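Long-range contacts in glutathione S-transferase (Ceriporiopsis subvermispora, PDB 6J3F), which binds glutathione and probably catalyses its transfer to electrophilic substrates, as a fungal glutathione transferase related to the LigE-type etherases: residues F7-G12 with K26-L31; K18-N23 with V215-R220; V43-I48 with A137-R142; D195-L200 with A241-L246. All blocks are in the same frame, centred on the assembly; numbering follows the deposited sequence.

Interaction 1. Residues F7-G12 with K26-L31; sequences FYDIPG and KTRYTL. With GSH (glutathione), chain C.
Two oxygens grip Arg28 NH2: it donates to Asp9 OD2 over 3.1 Å at 156°, forming a salt bridge, and it is also hydrogen-bonded to Thr40 OG1 on strand 38-42. These residues sit within the beta-alpha-beta unit of the thioredoxin-like N-terminal domain, where helix 22-34 runs back across strand 5-9, roughly antiparallel to it. Asp9 receives the arginine through the anti lone pair of OD2, with carboxylate and guanidinium planes only 21° apart. Its other oxygen, OD1, takes the amide of Ile10 (N to OD1 2.8 Å) and bonds to Thr24 OG1, so a buried carboxylate suits the place where the strand ends. Phe7 fills the apolar part of the contact. With CG anti to the backbone N (chi1 169°), its ring reaches the helix and is met by three residues. Leu31 CD1 lies over one face, 4.3 Å from the ring centroid, in a CH-pi contact; Thr27 CG2 comes obliquely to within 3.6 Å of CE1; and CE2 presses against a face of the Arg28 guanidinium, 3.5 Å from NH2. The edge of the phenyl ring thus stands over one guanidinium face, while Asp9 OD2 meets the guanidinium at its edge. One turn earlier than Thr30, Lys26 turns away from the strand to glutathione: NZ donates to the ligand's O12 at 3.1 Å and is hydrogen-bonded to Asn23 OD1 and Ser86 OG as well.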
# COMPACT_ATOMS: atom_id res chain seq x y z
N PHE A 7 17.38 16.36 -17.01
CA PHE A 7 16.61 15.18 -16.67
C PHE A 7 17.28 13.98 -17.33
O PHE A 7 17.37 13.91 -18.56
CB PHE A 7 15.17 15.37 -17.15
CG PHE A 7 14.34 14.14 -17.10
CD1 PHE A 7 14.20 13.42 -15.92
CD2 PHE A 7 13.65 13.71 -18.23
CE1 PHE A 7 13.41 12.28 -15.87
CE2 PHE A 7 12.86 12.58 -18.19
CZ PHE A 7 12.74 11.86 -17.02
N TYR A 8 17.75 13.04 -16.50
CA TYR A 8 18.51 11.89 -16.97
C TYR A 8 17.57 10.71 -17.20
O TYR A 8 16.86 10.30 -16.28
CB TYR A 8 19.61 11.55 -15.96
CG TYR A 8 20.61 12.67 -15.80
CD1 TYR A 8 20.27 13.85 -15.14
CD2 TYR A 8 21.88 12.58 -16.34
CE1 TYR A 8 21.19 14.90 -15.01
CE2 TYR A 8 22.81 13.60 -16.19
CZ TYR A 8 22.46 14.77 -15.56
OH TYR A 8 23.39 15.78 -15.45
N ASP A 9 17.57 10.18 -18.43
CA ASP A 9 16.63 9.16 -18.90
C ASP A 9 17.44 8.06 -19.57
O ASP A 9 18.63 8.22 -19.86
CB ASP A 9 15.59 9.76 -19.88
CG ASP A 9 14.24 9.00 -19.90
OD1 ASP A 9 14.18 7.80 -19.56
OD2 ASP A 9 13.22 9.59 -20.31
N ILE A 10 16.78 6.93 -19.82
CA ILE A 10 17.35 5.77 -20.50
C ILE A 10 16.70 5.66 -21.87
O ILE A 10 15.48 5.49 -21.96
CB ILE A 10 17.14 4.48 -19.70
CG1 ILE A 10 17.56 4.66 -18.24
CG2 ILE A 10 17.87 3.34 -20.35
CD1 ILE A 10 17.36 3.43 -17.39
N PRO A 11 17.46 5.71 -22.96
CA PRO A 11 16.87 5.59 -24.29
C PRO A 11 16.53 4.15 -24.65
O PRO A 11 17.22 3.21 -24.23
CB PRO A 11 17.97 6.12 -25.21
CG PRO A 11 19.21 5.61 -24.52
CD PRO A 11 18.93 5.82 -23.03
N GLY A 12 15.48 4.00 -25.45
CA GLY A 12 15.10 2.72 -26.00
C GLY A 12 14.54 2.91 -27.39
O GLY A 12 14.44 4.03 -27.90
N LYS A 26 7.40 8.58 -14.94
CA LYS A 26 6.76 9.23 -13.79
C LYS A 26 7.27 10.65 -13.63
O LYS A 26 6.48 11.59 -13.48
CB LYS A 26 6.99 8.42 -12.51
CG LYS A 26 6.15 7.17 -12.43
CD LYS A 26 6.37 6.46 -11.11
CE LYS A 26 7.74 5.82 -11.05
NZ LYS A 26 8.13 5.36 -9.70
N THR A 27 8.60 10.84 -13.72
CA THR A 27 9.20 12.18 -13.65
C THR A 27 8.99 12.96 -14.94
O THR A 27 8.84 14.18 -14.88
CB THR A 27 10.70 12.09 -13.32
OG1 THR A 27 10.88 11.41 -12.07
CG2 THR A 27 11.32 13.48 -13.20
N ARG A 28 8.97 12.30 -16.10
CA ARG A 28 8.70 13.04 -17.33
C ARG A 28 7.27 13.57 -17.36
O ARG A 28 7.04 14.72 -17.73
CB ARG A 28 8.98 12.19 -18.56
CG ARG A 28 8.65 12.94 -19.83
CD ARG A 28 8.97 12.15 -21.08
NE ARG A 28 10.39 11.85 -21.22
CZ ARG A 28 11.33 12.72 -21.57
NH1 ARG A 28 11.02 14.00 -21.80
NH2 ARG A 28 12.58 12.33 -21.69
N TYR A 29 6.30 12.74 -16.96
CA TYR A 29 4.95 13.27 -16.74
C TYR A 29 4.97 14.39 -15.71
O TYR A 29 4.26 15.39 -15.86
CB TYR A 29 3.99 12.17 -16.27
CG TYR A 29 3.33 11.34 -17.33
CD1 TYR A 29 2.55 11.92 -18.33
CD2 TYR A 29 3.43 9.95 -17.30
CE1 TYR A 29 1.92 11.13 -19.31
CE2 TYR A 29 2.79 9.15 -18.27
CZ TYR A 29 2.04 9.75 -19.26
OH TYR A 29 1.42 8.95 -20.20
N THR A 30 5.77 14.23 -14.65
CA THR A 30 5.74 15.20 -13.56
C THR A 30 6.24 16.56 -14.02
O THR A 30 5.62 17.59 -13.75
CB THR A 30 6.57 14.70 -12.37
OG1 THR A 30 6.06 13.44 -11.92
CG2 THR A 30 6.54 15.72 -11.23
N LEU A 31 7.35 16.56 -14.76
CA LEU A 31 7.89 17.80 -15.31
C LEU A 31 6.92 18.45 -16.28
O LEU A 31 6.67 19.66 -16.21
CB LEU A 31 9.23 17.52 -16.00
CG LEU A 31 10.36 17.22 -15.02
CD1 LEU A 31 11.49 16.51 -15.71
CD2 LEU A 31 10.85 18.52 -14.40
N1 GSH C . 12.49 3.97 -6.84
CA1 GSH C . 13.08 4.45 -8.07
C1 GSH C . 12.26 5.57 -8.65
O11 GSH C . 12.84 6.52 -9.23
O12 GSH C . 11.01 5.52 -8.53
CB1 GSH C . 13.25 3.28 -9.04
CG1 GSH C . 14.01 3.73 -10.28
CD1 GSH C . 14.49 2.58 -11.13
OE1 GSH C . 14.49 1.43 -10.70
N2 GSH C . 14.90 2.91 -12.35
CA2 GSH C . 15.49 1.97 -13.28
C2 GSH C . 16.99 1.98 -13.26
O2 GSH C . 17.60 3.02 -13.46
CB2 GSH C . 15.00 2.27 -14.70
SG2 GSH C . 13.25 1.84 -14.92
N3 GSH C . 17.62 0.83 -13.01
CA3 GSH C . 19.07 0.73 -13.00
C3 GSH C . 19.59 -0.70 -13.07
O31 GSH C . 18.78 -1.65 -13.15
O32 GSH C . 20.84 -0.87 -13.05

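Interaction 2. Residues K18-N23 with V215-R220; sequences KAWSPN and VIWVKR. With GSH (glutathione), chain C; EDO (1,2-ethanediol), chain H.
The start of helix 22-34, where glutathione binds, is packed here against helix 206-222 of the all-helical C-terminal domain, as part of the interface between the two domains of the transferase. Pro22, in the first turn of its helix, sets its ring on the indole of Trp217: CD stands 3.3 Å from the centroid of the five-membered ring, only 5° off the normal, a CH-pi contact, while CB lies 3.6 Å from CE3. A proline suits this first turn, which needs no amide donor, and its slightly polarised CH groups favour an aromatic face. Trp217 has CG anti to its own backbone N (chi1 173°), which carries the indole across the proline and brings NE1 to the edge of the Trp20 ring, 3.4 Å from CE3. The two indoles run side by side with their planes 43° apart, neither stacked nor edge-to-face. Putting an alanine at Trp217 would probably open a gap beside Pro22 and leave the edge of Trp20 without its neighbour. One turn on from Ile216, Arg220 NH1 makes a weak bond to Ala19 O (3.2 Å), but its charge is chiefly met by Asp17 and Glu251. Asn23 lies against glutathione, its CG 3.5 Å from the ligand's CG1, and its OD1 bonds to Lys26 NZ. Apolar packing flanked by the ion pairs of Arg220 implies that dispersion and charge probably both hold this junction.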
# COMPACT_ATOMS: atom_id res chain seq x y z
N LYS A 18 12.22 7.76 -28.05
CA LYS A 18 13.20 7.03 -27.27
C LYS A 18 12.77 6.84 -25.81
O LYS A 18 13.44 6.10 -25.08
CB LYS A 18 14.60 7.68 -27.30
CG LYS A 18 15.21 7.78 -28.69
CD LYS A 18 16.23 8.91 -28.79
CE LYS A 18 17.55 8.54 -28.13
NZ LYS A 18 18.73 8.93 -28.96
N ALA A 19 11.68 7.45 -25.36
CA ALA A 19 11.26 7.35 -23.97
C ALA A 19 10.40 6.11 -23.76
O ALA A 19 9.38 5.92 -24.43
CB ALA A 19 10.50 8.60 -23.53
N TRP A 20 10.81 5.27 -22.81
CA TRP A 20 10.08 4.05 -22.49
C TRP A 20 10.00 3.74 -21.00
O TRP A 20 9.11 2.99 -20.60
CB TRP A 20 10.73 2.86 -23.18
CG TRP A 20 12.10 2.67 -22.65
CD1 TRP A 20 13.23 3.29 -23.07
CD2 TRP A 20 12.48 1.84 -21.55
NE1 TRP A 20 14.30 2.89 -22.32
CE2 TRP A 20 13.87 1.98 -21.38
CE3 TRP A 20 11.78 0.97 -20.70
CZ2 TRP A 20 14.58 1.30 -20.39
CZ3 TRP A 20 12.48 0.30 -19.72
CH2 TRP A 20 13.87 0.47 -19.57
N SER A 21 10.90 4.25 -20.17
CA SER A 21 11.04 3.75 -18.81
C SER A 21 9.78 4.04 -17.98
O SER A 21 9.22 5.14 -18.05
CB SER A 21 12.25 4.39 -18.14
OG SER A 21 12.37 3.97 -16.79
N PRO A 22 9.32 3.07 -17.18
CA PRO A 22 8.21 3.37 -16.27
C PRO A 22 8.59 4.39 -15.21
O PRO A 22 7.78 5.28 -14.88
CB PRO A 22 7.87 2.00 -15.68
CG PRO A 22 9.19 1.26 -15.73
CD PRO A 22 9.78 1.68 -17.03
N ASN A 23 9.80 4.28 -14.65
CA ASN A 23 10.20 5.17 -13.56
C ASN A 23 10.55 6.56 -14.07
O ASN A 23 10.25 7.55 -13.39
CB ASN A 23 11.36 4.57 -12.77
CG ASN A 23 10.93 3.42 -11.85
OD1 ASN A 23 10.16 3.62 -10.90
ND2 ASN A 23 11.42 2.23 -12.13
N VAL A 215 1.80 2.52 -16.86
CA VAL A 215 0.90 2.05 -17.91
C VAL A 215 1.43 2.42 -19.28
O VAL A 215 1.44 1.59 -20.20
CB VAL A 215 -0.54 2.57 -17.67
CG1 VAL A 215 -1.37 2.44 -18.94
CG2 VAL A 215 -1.20 1.75 -16.58
N ILE A 216 1.93 3.64 -19.45
CA ILE A 216 2.47 4.03 -20.74
C ILE A 216 3.70 3.20 -21.09
O ILE A 216 4.01 2.98 -22.27
CB ILE A 216 2.76 5.55 -20.76
CG1 ILE A 216 2.75 6.06 -22.19
CG2 ILE A 216 4.09 5.86 -20.09
CD1 ILE A 216 1.43 5.77 -22.90
N TRP A 217 4.41 2.70 -20.08
CA TRP A 217 5.52 1.77 -20.32
C TRP A 217 5.01 0.50 -20.97
O TRP A 217 5.65 -0.06 -21.88
CB TRP A 217 6.23 1.45 -19.01
CG TRP A 217 7.28 0.38 -19.04
CD1 TRP A 217 8.34 0.28 -19.91
CD2 TRP A 217 7.44 -0.71 -18.11
NE1 TRP A 217 9.13 -0.79 -19.58
CE2 TRP A 217 8.60 -1.42 -18.49
CE3 TRP A 217 6.71 -1.15 -17.00
CZ2 TRP A 217 9.03 -2.56 -17.81
CZ3 TRP A 217 7.15 -2.29 -16.32
CH2 TRP A 217 8.30 -2.97 -16.73
N VAL A 218 3.87 0.01 -20.49
CA VAL A 218 3.27 -1.18 -21.07
C VAL A 218 2.79 -0.88 -22.49
O VAL A 218 3.04 -1.66 -23.42
CB VAL A 218 2.14 -1.70 -20.16
CG1 VAL A 218 1.43 -2.87 -20.79
CG2 VAL A 218 2.71 -2.10 -18.78
N LYS A 219 2.14 0.26 -22.69
CA LYS A 219 1.61 0.57 -24.02
C LYS A 219 2.75 0.72 -25.03
O LYS A 219 2.70 0.14 -26.12
CB LYS A 219 0.75 1.82 -23.98
CG LYS A 219 0.07 2.17 -25.30
CD LYS A 219 -0.76 3.45 -25.16
CE LYS A 219 -1.42 3.88 -26.46
NZ LYS A 219 -2.19 5.14 -26.31
N ARG A 220 3.80 1.45 -24.66
CA ARG A 220 4.87 1.72 -25.63
C ARG A 220 5.70 0.48 -25.94
O ARG A 220 6.09 0.25 -27.09
CB ARG A 220 5.75 2.85 -25.10
CG ARG A 220 5.08 4.19 -25.20
CD ARG A 220 5.79 5.25 -24.42
NE ARG A 220 5.22 6.56 -24.71
CZ ARG A 220 5.80 7.47 -25.49
NH1 ARG A 220 6.98 7.21 -26.04
NH2 ARG A 220 5.21 8.63 -25.71
N1 GSH C . 12.49 3.97 -6.84
CA1 GSH C . 13.08 4.45 -8.07
C1 GSH C . 12.26 5.57 -8.65
O11 GSH C . 12.84 6.52 -9.23
O12 GSH C . 11.01 5.52 -8.53
CB1 GSH C . 13.25 3.28 -9.04
CG1 GSH C . 14.01 3.73 -10.28
CD1 GSH C . 14.49 2.58 -11.13
OE1 GSH C . 14.49 1.43 -10.70
N2 GSH C . 14.90 2.91 -12.35
CA2 GSH C . 15.49 1.97 -13.28
C2 GSH C . 16.99 1.98 -13.26
O2 GSH C . 17.60 3.02 -13.46
CB2 GSH C . 15.00 2.27 -14.70
SG2 GSH C . 13.25 1.84 -14.92
N3 GSH C . 17.62 0.83 -13.01
CA3 GSH C . 19.07 0.73 -13.00
C3 GSH C . 19.59 -0.70 -13.07
O31 GSH C . 18.78 -1.65 -13.15
O32 GSH C . 20.84 -0.87 -13.05
C1 EDO H . 11.44 -2.40 -10.13
O1 EDO H . 11.02 -3.28 -9.08
C2 EDO H . 11.12 -0.94 -9.79
O2 EDO H . 11.82 -0.11 -10.72

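Interaction 3. Residues V43-I48 with A137-R142; sequences VEYPDI and AQLNPR. With GSH (glutathione), chain C; EDO (1,2-ethanediol), chain D.
The irregular loop 43-48 passes the segment 137-142, itself a loop until it enters a helix at Pro141, most closely at Glu44 and Arg142, whose CA atoms are 6.9 Å apart. Glu44, bent at chi2 (-78°), spreads its carboxylate across Asn140: ND2 donates to the syn lone pair of OE2 at 2.9 Å and 161°. Its OE1 bonds to Ser143 OG and takes a water (2.7 Å from OE1) that in turn accepts from Asn140 N; Asn140 OD1 is paired with Asn13 ND2. The contact joins the thioredoxin-like domain, just after strand 38-42, to the first turn of helix 141-154 in the C-terminal domain. There Arg142 grips Asp47 end-on in a two-pronged salt bridge, NH1 giving to OD2 at 3.0 Å and NH2 to OD1 at 3.2 Å. An alanine in place of Asp47 would probably leave the positive guanidinium without its carboxylate across the contact and freer to turn. Pro46 CG rests over one guanidinium face, 3.6 Å from NH2. Deeper in, Leu139 CD1 meets Tyr45 CE1 obliquely at 4.0 Å, while another part of the ring edge faces glutathione, CE2 lying 3.5 Å from the ligand's O31.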
# COMPACT_ATOMS: atom_id res chain seq x y z
N VAL A 43 21.15 8.17 -21.06
CA VAL A 43 22.19 7.35 -20.46
C VAL A 43 21.81 5.89 -20.62
O VAL A 43 20.68 5.49 -20.28
CB VAL A 43 22.36 7.67 -18.96
CG1 VAL A 43 23.55 6.94 -18.41
CG2 VAL A 43 22.45 9.18 -18.72
N GLU A 44 22.73 5.08 -21.14
CA GLU A 44 22.54 3.64 -21.18
C GLU A 44 22.67 3.07 -19.78
O GLU A 44 23.35 3.65 -18.92
CB GLU A 44 23.57 2.99 -22.12
CG GLU A 44 23.66 3.61 -23.52
CD GLU A 44 22.52 3.19 -24.45
OE1 GLU A 44 21.81 2.20 -24.14
OE2 GLU A 44 22.33 3.84 -25.50
N TYR A 45 22.01 1.94 -19.54
CA TYR A 45 22.04 1.25 -18.26
C TYR A 45 23.45 1.14 -17.70
O TYR A 45 23.70 1.64 -16.59
CB TYR A 45 21.42 -0.15 -18.36
CG TYR A 45 19.94 -0.24 -18.04
CD1 TYR A 45 18.98 -0.00 -19.02
CD2 TYR A 45 19.49 -0.60 -16.78
CE1 TYR A 45 17.62 -0.10 -18.74
CE2 TYR A 45 18.13 -0.70 -16.48
CZ TYR A 45 17.21 -0.45 -17.47
OH TYR A 45 15.86 -0.56 -17.20
N PRO A 46 24.42 0.54 -18.40
CA PRO A 46 25.73 0.32 -17.78
C PRO A 46 26.44 1.61 -17.36
O PRO A 46 27.40 1.54 -16.58
CB PRO A 46 26.52 -0.41 -18.87
CG PRO A 46 25.90 0.09 -20.14
CD PRO A 46 24.45 0.18 -19.84
N ASP A 47 26.00 2.78 -17.83
CA ASP A 47 26.59 4.07 -17.48
C ASP A 47 25.85 4.79 -16.36
O ASP A 47 26.29 5.87 -15.92
CB ASP A 47 26.65 4.99 -18.71
CG ASP A 47 27.29 4.34 -19.91
OD1 ASP A 47 28.32 3.63 -19.74
OD2 ASP A 47 26.76 4.54 -21.03
N ILE A 48 24.72 4.26 -15.88
CA ILE A 48 23.94 4.97 -14.88
C ILE A 48 24.76 5.22 -13.63
O ILE A 48 24.84 6.35 -13.14
CB ILE A 48 22.65 4.20 -14.55
CG1 ILE A 48 21.67 4.24 -15.73
CG2 ILE A 48 22.06 4.75 -13.28
CD1 ILE A 48 20.46 3.36 -15.51
N ALA A 137 14.16 -6.30 -25.30
CA ALA A 137 14.24 -6.44 -26.75
C ALA A 137 14.23 -5.11 -27.49
O ALA A 137 14.33 -5.12 -28.72
CB ALA A 137 13.08 -7.30 -27.25
N GLN A 138 14.08 -3.98 -26.79
CA GLN A 138 14.10 -2.68 -27.45
C GLN A 138 15.20 -1.78 -26.89
O GLN A 138 15.20 -0.57 -27.15
CB GLN A 138 12.72 -2.00 -27.37
CG GLN A 138 12.15 -1.77 -25.97
CD GLN A 138 12.59 -0.45 -25.33
OE1 GLN A 138 12.49 0.63 -25.93
NE2 GLN A 138 13.08 -0.54 -24.10
N LEU A 139 16.16 -2.34 -26.15
CA LEU A 139 17.30 -1.59 -25.63
C LEU A 139 18.47 -1.62 -26.61
O LEU A 139 18.74 -2.64 -27.25
CB LEU A 139 17.76 -2.17 -24.29
CG LEU A 139 16.89 -1.94 -23.04
CD1 LEU A 139 17.49 -2.67 -21.83
CD2 LEU A 139 16.67 -0.44 -22.73
N ASN A 140 19.18 -0.49 -26.71
CA ASN A 140 20.43 -0.41 -27.46
C ASN A 140 21.42 -1.44 -26.92
O ASN A 140 21.38 -1.77 -25.73
CB ASN A 140 21.04 0.99 -27.36
CG ASN A 140 20.14 2.07 -27.94
OD1 ASN A 140 19.42 1.85 -28.92
ND2 ASN A 140 20.20 3.27 -27.35
N PRO A 141 22.32 -1.97 -27.77
CA PRO A 141 23.08 -3.18 -27.39
C PRO A 141 23.92 -3.04 -26.12
O PRO A 141 24.02 -4.00 -25.34
CB PRO A 141 23.96 -3.44 -28.62
CG PRO A 141 23.22 -2.81 -29.76
CD PRO A 141 22.56 -1.58 -29.17
N ARG A 142 24.54 -1.87 -25.88
CA ARG A 142 25.26 -1.67 -24.63
C ARG A 142 24.34 -1.89 -23.42
O ARG A 142 24.75 -2.48 -22.41
CB ARG A 142 25.89 -0.28 -24.60
CG ARG A 142 27.02 -0.12 -25.63
CD ARG A 142 28.09 0.89 -25.21
NE ARG A 142 28.62 0.62 -23.87
CZ ARG A 142 28.51 1.46 -22.84
NH1 ARG A 142 27.90 2.63 -23.00
NH2 ARG A 142 29.02 1.13 -21.66
N1 GSH C . 12.49 3.97 -6.84
CA1 GSH C . 13.08 4.45 -8.07
C1 GSH C . 12.26 5.57 -8.65
O11 GSH C . 12.84 6.52 -9.23
O12 GSH C . 11.01 5.52 -8.53
CB1 GSH C . 13.25 3.28 -9.04
CG1 GSH C . 14.01 3.73 -10.28
CD1 GSH C . 14.49 2.58 -11.13
OE1 GSH C . 14.49 1.43 -10.70
N2 GSH C . 14.90 2.91 -12.35
CA2 GSH C . 15.49 1.97 -13.28
C2 GSH C . 16.99 1.98 -13.26
O2 GSH C . 17.60 3.02 -13.46
CB2 GSH C . 15.00 2.27 -14.70
SG2 GSH C . 13.25 1.84 -14.92
N3 GSH C . 17.62 0.83 -13.01
CA3 GSH C . 19.07 0.73 -13.00
C3 GSH C . 19.59 -0.70 -13.07
O31 GSH C . 18.78 -1.65 -13.15
O32 GSH C . 20.84 -0.87 -13.05
C1 EDO D . 12.04 -1.99 -14.93
O1 EDO D . 11.24 -2.44 -13.84
C2 EDO D . 13.40 -1.61 -14.37
O2 EDO D . 14.15 -0.89 -15.36
O HOH W 1 19.23 1.60 -24.40

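Interaction 4. Residues D195-L200 with A241-L246; sequences DKLLFL and AKQLAL
The irregular loop 195-200 passes alongside the helical turns 241-246, coming nearest where the CA atoms of Leu197 and Gln243 are 6.5 Å apart. Leucines do most of the work. Leu197 CD1 meets Leu246 CD1 at 3.6 Å, the two side chains approaching at a slant, and the same methyl of Leu197 lies 4.1 Å from Lys242 CB, one turn earlier on the helix. Leu197 therefore sits against the groove between residues four apart, with CG anti to its carbonyl carbon (chi1 -78°) so that the branch projects to the helix. Leu198 adds CD2, which reaches the same Leu246 CD1 at 3.8 Å; one helix methyl is thus touched by both loop leucines, whose branched apolar ends suit a contact made of methyl groups. This is packing within the C-terminal domain of the glutathione transferase fold, between the connection from helix 169-189 to helix 206-222 and the late helix 239-246. In the first turn of helix 206-222, Asp208 OD1 accepts from Phe199 N and so ties the loop to that helix. Phe199 is buried, its ring edge-to-face with Phe115 and packed on Ala110 of the second subunit. Across the contact Gln243 lays its amide beside the loop backbone, CD 3.5 Å from Leu197 O, without a hydrogen bond. Lys242 sends only its aliphatic stem to the leucine; its NZ remains 6.5 Å from Asp195 OD2, whose salt bridge is with Lys239.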
# COMPACT_ATOMS: atom_id res chain seq x y z
N ASP A 195 -16.79 6.46 -8.14
CA ASP A 195 -15.79 5.79 -8.98
C ASP A 195 -14.89 6.81 -9.70
O ASP A 195 -15.21 7.27 -10.80
CB ASP A 195 -16.49 4.90 -9.99
CG ASP A 195 -15.52 4.05 -10.81
OD1 ASP A 195 -14.60 3.45 -10.21
OD2 ASP A 195 -15.68 3.99 -12.05
N LYS A 196 -13.73 7.12 -9.11
CA LYS A 196 -12.87 8.19 -9.58
C LYS A 196 -11.84 7.70 -10.59
O LYS A 196 -11.47 6.53 -10.64
CB LYS A 196 -12.15 8.86 -8.42
CG LYS A 196 -13.00 9.11 -7.22
CD LYS A 196 -12.13 9.43 -6.03
CE LYS A 196 -12.82 8.97 -4.76
NZ LYS A 196 -13.05 7.50 -4.80
N LEU A 197 -11.37 8.64 -11.41
CA LEU A 197 -10.19 8.43 -12.23
C LEU A 197 -8.93 8.96 -11.58
O LEU A 197 -7.84 8.50 -11.91
CB LEU A 197 -10.34 9.10 -13.60
CG LEU A 197 -11.21 8.47 -14.69
CD1 LEU A 197 -10.99 9.20 -16.00
CD2 LEU A 197 -10.90 7.00 -14.86
N LEU A 198 -9.07 9.92 -10.67
CA LEU A 198 -7.96 10.56 -9.99
C LEU A 198 -8.08 10.29 -8.49
O LEU A 198 -9.18 10.33 -7.94
CB LEU A 198 -7.93 12.05 -10.25
CG LEU A 198 -7.88 12.49 -11.71
CD1 LEU A 198 -7.52 13.99 -11.76
CD2 LEU A 198 -6.88 11.65 -12.48
N PHE A 199 -6.95 10.02 -7.84
CA PHE A 199 -7.00 9.63 -6.44
C PHE A 199 -7.61 10.72 -5.56
O PHE A 199 -8.39 10.41 -4.64
CB PHE A 199 -5.60 9.23 -5.96
CG PHE A 199 -5.37 7.75 -6.06
CD1 PHE A 199 -5.00 7.18 -7.27
CD2 PHE A 199 -5.60 6.93 -4.98
CE1 PHE A 199 -4.81 5.80 -7.39
CE2 PHE A 199 -5.42 5.54 -5.09
CZ PHE A 199 -5.02 4.98 -6.30
N LEU A 200 -7.27 11.99 -5.80
CA LEU A 200 -7.82 13.07 -4.98
C LEU A 200 -9.25 13.44 -5.36
O LEU A 200 -9.90 14.17 -4.60
CB LEU A 200 -6.95 14.32 -5.10
CG LEU A 200 -5.56 14.13 -4.55
CD1 LEU A 200 -4.88 15.44 -4.65
CD2 LEU A 200 -5.64 13.66 -3.11
N ALA A 241 -7.14 2.99 -19.84
CA ALA A 241 -7.16 3.73 -21.09
C ALA A 241 -7.61 5.17 -20.86
O ALA A 241 -7.00 6.12 -21.36
CB ALA A 241 -8.09 3.04 -22.08
N LYS A 242 -8.69 5.34 -20.09
CA LYS A 242 -9.20 6.68 -19.83
C LYS A 242 -8.21 7.51 -19.03
O LYS A 242 -8.12 8.73 -19.24
CB LYS A 242 -10.57 6.61 -19.13
CG LYS A 242 -11.64 5.89 -19.96
CD LYS A 242 -13.06 6.19 -19.49
CE LYS A 242 -13.90 4.94 -19.36
NZ LYS A 242 -14.97 5.20 -18.37
N GLN A 243 -7.44 6.89 -18.14
CA GLN A 243 -6.41 7.64 -17.42
C GLN A 243 -5.30 8.09 -18.35
O GLN A 243 -4.80 9.22 -18.22
CB GLN A 243 -5.84 6.81 -16.28
CG GLN A 243 -6.60 6.96 -15.01
CD GLN A 243 -5.76 6.53 -13.84
OE1 GLN A 243 -5.96 5.44 -13.29
NE2 GLN A 243 -4.78 7.38 -13.47
N LEU A 244 -4.89 7.23 -19.28
CA LEU A 244 -3.91 7.65 -20.28
C LEU A 244 -4.42 8.85 -21.06
O LEU A 244 -3.72 9.86 -21.21
CB LEU A 244 -3.58 6.50 -21.24
CG LEU A 244 -2.64 5.43 -20.71
CD1 LEU A 244 -2.07 4.55 -21.86
CD2 LEU A 244 -1.53 6.07 -19.93
N ALA A 245 -5.66 8.76 -21.56
CA ALA A 245 -6.26 9.89 -22.27
C ALA A 245 -6.16 11.18 -21.46
O ALA A 245 -5.79 12.23 -22.00
CB ALA A 245 -7.72 9.56 -22.60
N LEU A 246 -6.45 11.12 -20.15
CA LEU A 246 -6.39 12.33 -19.32
C LEU A 246 -5.01 12.98 -19.34
O LEU A 246 -4.90 14.21 -19.19
CB LEU A 246 -6.75 12.00 -17.87
CG LEU A 246 -8.23 11.92 -17.49
CD1 LEU A 246 -8.39 11.64 -15.99
CD2 LEU A 246 -8.92 13.19 -17.89

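How the interactions relate
Interactions 1, 2 and 3 surround one glutathione molecule, with centres 10 to 15 Å apart, and all three touch it. Interaction 1 lies inside the thioredoxin-like domain and shares helix 22-34 with interaction 2; along the chain these two cross. Interactions 2 and 3 both tie that domain to the helical one, interaction 3 being nested within the loop that interaction 2 closes, and Trp20 packs on Tyr45 and Leu139 between them. Interaction 4 belongs to the helical domain alone, about 32 Å centre to centre from interaction 3, but Leu244 reaches Val215, Ile216 and Lys219 of interaction 2. The ligand site is therefore built at a domain junction, with interaction 4 farther off in the helical domain.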